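Local coordinates for protein metal-dependent hydrolase (Lactobacillus plantarum, PDB 2F6K) that probably catalyses a metal-dependent decarboxylation of the aminocarboxymuconate-semialdehyde decarboxylase type, as a manganese-binding member of the amidohydrolase family, at residues A243-Q248 against H280-T285; H235-V240 against H260-S265. All coordinates share one frame; numbering follows the deposited sequence.

Interaction 1. Residues A243-Q248 against H280-T285; sequences AVLPRQ and HALATT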
# COMPACT_ATOMS: atom_id res chain seq x y z
N ALA A 243 1.32 -9.35 -27.39
CA ALA A 243 2.40 -8.98 -28.30
C ALA A 243 3.63 -9.87 -28.10
O ALA A 243 4.70 -9.39 -27.73
CB ALA A 243 2.77 -7.52 -28.08
N VAL A 244 3.46 -11.15 -28.36
CA VAL A 244 4.52 -12.13 -28.18
C VAL A 244 5.66 -12.06 -29.20
O VAL A 244 6.73 -12.62 -28.96
CB VAL A 244 3.95 -13.55 -28.22
CG1 VAL A 244 2.83 -13.68 -27.19
CG2 VAL A 244 3.45 -13.87 -29.62
N LEU A 245 5.43 -11.40 -30.33
CA LEU A 245 6.47 -11.29 -31.34
C LEU A 245 6.93 -9.84 -31.39
O LEU A 245 6.16 -8.93 -31.11
CB LEU A 245 5.95 -11.73 -32.71
CG LEU A 245 5.48 -13.18 -32.89
CD1 LEU A 245 4.87 -13.35 -34.27
CD2 LEU A 245 6.66 -14.14 -32.70
N PRO A 246 8.19 -9.60 -31.79
CA PRO A 246 9.20 -10.59 -32.19
C PRO A 246 10.17 -10.98 -31.08
O PRO A 246 11.12 -11.73 -31.32
CB PRO A 246 9.91 -9.88 -33.32
CG PRO A 246 10.01 -8.49 -32.76
CD PRO A 246 8.63 -8.24 -32.15
N ARG A 247 9.94 -10.50 -29.87
CA ARG A 247 10.86 -10.80 -28.78
C ARG A 247 10.43 -11.80 -27.71
O ARG A 247 11.15 -12.77 -27.45
CB ARG A 247 11.29 -9.49 -28.11
CG ARG A 247 12.34 -8.70 -28.91
CD ARG A 247 12.40 -7.25 -28.44
NE ARG A 247 11.38 -6.44 -29.11
CZ ARG A 247 11.52 -5.95 -30.33
NH1 ARG A 247 12.64 -6.19 -31.01
NH2 ARG A 247 10.55 -5.24 -30.90
N GLN A 248 9.28 -11.57 -27.10
CA GLN A 248 8.79 -12.43 -26.02
C GLN A 248 8.73 -13.93 -26.31
O GLN A 248 9.43 -14.70 -25.66
CB GLN A 248 7.41 -11.97 -25.56
CG GLN A 248 7.04 -12.49 -24.18
CD GLN A 248 5.62 -12.18 -23.80
OE1 GLN A 248 5.27 -12.19 -22.62
NE2 GLN A 248 4.78 -11.89 -24.79
N HIS A 280 -2.63 -13.50 -37.23
CA HIS A 280 -2.08 -13.51 -38.58
C HIS A 280 -0.55 -13.41 -38.52
O HIS A 280 0.16 -14.02 -39.33
CB HIS A 280 -2.68 -12.34 -39.37
CG HIS A 280 -2.10 -12.17 -40.74
ND1 HIS A 280 -0.85 -11.62 -40.96
CD2 HIS A 280 -2.59 -12.49 -41.96
CE1 HIS A 280 -0.60 -11.60 -42.26
NE2 HIS A 280 -1.64 -12.13 -42.89
N ALA A 281 -0.04 -12.66 -37.54
CA ALA A 281 1.39 -12.48 -37.36
C ALA A 281 2.06 -13.79 -36.96
O ALA A 281 3.18 -14.08 -37.38
CB ALA A 281 1.64 -11.42 -36.31
N LEU A 282 1.39 -14.57 -36.12
CA LEU A 282 1.95 -15.84 -35.69
C LEU A 282 2.01 -16.79 -36.89
O LEU A 282 2.91 -17.62 -37.00
CB LEU A 282 1.09 -16.47 -34.60
CG LEU A 282 1.34 -16.02 -33.16
CD1 LEU A 282 0.17 -16.47 -32.31
CD2 LEU A 282 2.65 -16.61 -32.65
N ALA A 283 1.04 -16.63 -37.78
CA ALA A 283 0.95 -17.48 -38.96
C ALA A 283 2.01 -17.18 -40.02
O ALA A 283 2.51 -18.09 -40.68
CB ALA A 283 -0.45 -17.36 -39.56
N THR A 284 2.36 -15.90 -40.16
CA THR A 284 3.32 -15.50 -41.19
C THR A 284 4.73 -15.15 -40.74
O THR A 284 5.59 -14.89 -41.57
CB THR A 284 2.78 -14.27 -41.98
OG1 THR A 284 2.83 -13.11 -41.14
CG2 THR A 284 1.34 -14.50 -42.41
N THR A 285 4.98 -15.16 -39.43
CA THR A 285 6.31 -14.82 -38.92
C THR A 285 7.42 -15.77 -39.37
O THR A 285 7.20 -16.96 -39.58
CB THR A 285 6.29 -14.76 -37.39
OG1 THR A 285 7.59 -14.35 -36.91
CG2 THR A 285 5.93 -16.13 -36.80
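Leu245 carries most of this contact through a single methyl, CD1, which sits against the last turn of helix 272-284. Its nearest neighbours there are a carbonyl and a side chain: CD1 lies 3.6 Å from Ala281 O and 3.7 Å from Thr285 CB. Leu245 and Thr285 reach toward each other tip to tip, while the CB of Ala281 and the CD2 of Leu282 border the same methyl more loosely, CD1 to CB of Ala281 being 4.3 Å. The extended leucine chain explains the reach, since CG stands anti to the carbonyl carbon (chi1 -62°) and chi2 of 174° carries CD1 outward from the loop. A second, lighter touch joins Val244 CG2 to Leu282 CD2 at 4.2 Å, the two side chains crossing at about a right angle. No hydrogen bond spans the segments, and with 169 Å² buried in all, the interface is small, made of van der Waals contacts to methyls, a carbonyl and the threonine side chain.

Bonds just outside the two segments probably help to position the partners. Thr285, the first residue to leave helical geometry, turns its OG1 to the backbone N of Leu287, and Lys293 NZ bonds the carbonyls of Ala283 and Thr285. On the loop side the peptide before Pro246 is cis, and Arg247 forms a salt bridge with Asp215 of the second subunit. With the CA atoms of Leu245 and Leu282 7.7 Å apart, the loop reaches the helix through its side chains. This is the packing of a loop that follows a barrel strand against the end of a peripheral helix, within the TIM-barrel fold of the amidohydrolases.

Interaction 2. Residues H235-V240 against H260-S265; sequences HVYFDV and HLLYGS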
# COMPACT_ATOMS: atom_id res chain seq x y z
N HIS A 235 7.92 -28.02 -17.30
CA HIS A 235 6.74 -28.67 -16.76
C HIS A 235 5.40 -27.99 -16.98
O HIS A 235 4.39 -28.66 -17.18
CB HIS A 235 6.96 -28.91 -15.26
CG HIS A 235 5.84 -29.65 -14.59
ND1 HIS A 235 5.06 -29.07 -13.61
CD2 HIS A 235 5.41 -30.92 -14.72
CE1 HIS A 235 4.20 -29.97 -13.16
NE2 HIS A 235 4.39 -31.10 -13.82
N VAL A 236 5.37 -26.66 -16.93
CA VAL A 236 4.12 -25.95 -17.12
C VAL A 236 3.80 -25.67 -18.58
O VAL A 236 4.55 -26.04 -19.48
CB VAL A 236 4.11 -24.61 -16.36
CG1 VAL A 236 4.55 -24.84 -14.91
CG2 VAL A 236 5.01 -23.62 -17.06
N TYR A 237 2.67 -25.01 -18.81
CA TYR A 237 2.24 -24.65 -20.15
C TYR A 237 2.18 -23.13 -20.28
O TYR A 237 2.22 -22.40 -19.28
CB TYR A 237 0.86 -25.24 -20.45
CG TYR A 237 0.87 -26.72 -20.65
CD1 TYR A 237 1.12 -27.59 -19.58
CD2 TYR A 237 0.62 -27.27 -21.91
CE1 TYR A 237 1.12 -28.98 -19.77
CE2 TYR A 237 0.63 -28.65 -22.10
CZ TYR A 237 0.88 -29.49 -21.03
OH TYR A 237 0.86 -30.86 -21.23
N PHE A 238 2.06 -22.66 -21.52
CA PHE A 238 1.99 -21.23 -21.78
C PHE A 238 1.06 -20.94 -22.95
O PHE A 238 1.15 -21.61 -23.98
CB PHE A 238 3.37 -20.69 -22.17
CG PHE A 238 4.42 -20.88 -21.11
CD1 PHE A 238 4.53 -19.98 -20.05
CD2 PHE A 238 5.30 -21.96 -21.17
CE1 PHE A 238 5.50 -20.16 -19.07
CE2 PHE A 238 6.26 -22.15 -20.20
CZ PHE A 238 6.37 -21.25 -19.14
N ASP A 239 0.17 -19.97 -22.81
CA ASP A 239 -0.66 -19.61 -23.95
C ASP A 239 0.16 -18.47 -24.57
O ASP A 239 1.12 -18.01 -23.94
CB ASP A 239 -2.07 -19.19 -23.52
CG ASP A 239 -2.15 -17.78 -22.97
OD1 ASP A 239 -3.03 -17.56 -22.10
OD2 ASP A 239 -1.40 -16.89 -23.41
N VAL A 240 -0.15 -18.03 -25.77
CA VAL A 240 0.64 -16.97 -26.38
C VAL A 240 -0.17 -15.76 -26.82
O VAL A 240 0.04 -15.22 -27.91
CB VAL A 240 1.46 -17.48 -27.59
CG1 VAL A 240 2.43 -18.56 -27.14
CG2 VAL A 240 0.54 -18.01 -28.68
N HIS A 260 4.25 -27.61 -25.13
CA HIS A 260 3.48 -26.92 -24.10
C HIS A 260 3.09 -25.48 -24.43
O HIS A 260 2.72 -24.72 -23.54
CB HIS A 260 4.22 -26.96 -22.76
CG HIS A 260 4.26 -28.31 -22.12
ND1 HIS A 260 4.78 -28.53 -20.86
CD2 HIS A 260 3.85 -29.52 -22.57
CE1 HIS A 260 4.69 -29.81 -20.56
NE2 HIS A 260 4.13 -30.44 -21.58
N LEU A 261 3.17 -25.11 -25.70
CA LEU A 261 2.82 -23.76 -26.12
C LEU A 261 1.43 -23.77 -26.74
O LEU A 261 1.17 -24.49 -27.70
CB LEU A 261 3.85 -23.25 -27.13
CG LEU A 261 5.28 -23.18 -26.56
CD1 LEU A 261 6.25 -22.89 -27.69
CD2 LEU A 261 5.36 -22.12 -25.47
N LEU A 262 0.53 -22.97 -26.18
CA LEU A 262 -0.85 -22.92 -26.65
C LEU A 262 -1.25 -21.57 -27.21
O LEU A 262 -0.88 -20.53 -26.68
CB LEU A 262 -1.78 -23.28 -25.50
CG LEU A 262 -1.47 -24.60 -24.79
CD1 LEU A 262 -2.25 -24.67 -23.48
CD2 LEU A 262 -1.83 -25.77 -25.69
N TYR A 263 -2.03 -21.59 -28.29
CA TYR A 263 -2.51 -20.37 -28.91
C TYR A 263 -3.58 -19.72 -28.03
O TYR A 263 -4.31 -20.42 -27.33
CB TYR A 263 -3.12 -20.66 -30.27
CG TYR A 263 -3.85 -19.47 -30.85
CD1 TYR A 263 -3.17 -18.31 -31.19
CD2 TYR A 263 -5.23 -19.50 -31.02
CE1 TYR A 263 -3.85 -17.20 -31.70
CE2 TYR A 263 -5.91 -18.40 -31.52
CZ TYR A 263 -5.21 -17.26 -31.86
OH TYR A 263 -5.89 -16.18 -32.38
N GLY A 264 -3.66 -18.39 -28.10
CA GLY A 264 -4.66 -17.64 -27.35
C GLY A 264 -4.95 -16.33 -28.08
O GLY A 264 -4.03 -15.71 -28.61
N SER A 265 -6.21 -15.90 -28.10
CA SER A 265 -6.55 -14.66 -28.80
C SER A 265 -6.86 -13.50 -27.84
O SER A 265 -6.61 -12.34 -28.16
CB SER A 265 -7.74 -14.88 -29.74
OG SER A 265 -8.93 -15.02 -29.00
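Phe238 and its neighbours bind 260-265 through parallel-strand hydrogen bonds. Leu262 N donates to Phe238 O at 2.7 Å in a nearly straight bond, and Phe238 N donates to His260 O at 3.0 Å; Phe238 thus bonds, through its O and its N, to the residues after and before Leu261, the regular parallel pattern. Farther along, the bond from Val240 N to Leu262 O is weak, and the position of that oxygen is less certain.

Ahead of the strand pairing, the imidazole of His260 adds a side-chain bond. Its ND1 donates to Val236 O at 2.9 Å, but the N-H...O angle is only 137° and the donor stands 48° out of the carbonyl plane, so the approach is from above. The same ring stacks face to face on Tyr237, with centroids 3.7 Å apart and planes at 16°. The overlap is displaced: His260 CG lies over the centre of the phenol ring, whereas Tyr237 CZ falls toward the rim of the imidazole. Bond and stack together would restrict rotation of the histidine. Its CB also makes a CH-pi contact over the tyrosine face.

Beyond the rings, Phe238 CB meets Leu261 CD2 at 4.1 Å on one sheet face; Asp239 and Leu262 point to the other.

The pair closes the beta-alpha-beta unit of strand 237-239, helix 248-252 and strand 261-262. Leu252 covers Phe238 and Leu261, Ile296 of helix 290-306 touches Val240 and Leu261, strand 200-203 bonds Tyr237 on its other flank, and Tyr263 bonds the backbone of Phe6, linking the last barrel strand to the first.

In the fold
The two interactions have centres 14 Å apart and touch through Leu282, whose CD1 lies 4.0 Å from Val240 CG2 and 4.0 Å from Tyr263 CD1. One leucine therefore meets the loop of interaction 1 with one methyl and, with the other, the residues just past both strands of interaction 2, Val240 and Tyr263. Along the chain the segments alternate, 235-240 leading into 243-248 and 260-265 preceding 280-285. Interaction 2 lies nearer the metal: the Asp239 side chain is about 7 Å from the manganese ion and its OD1 hydrogen-bonds ND1 of the metal ligand His7, a second-shell role. Val244, in interaction 1, is about 12 Å from the ion.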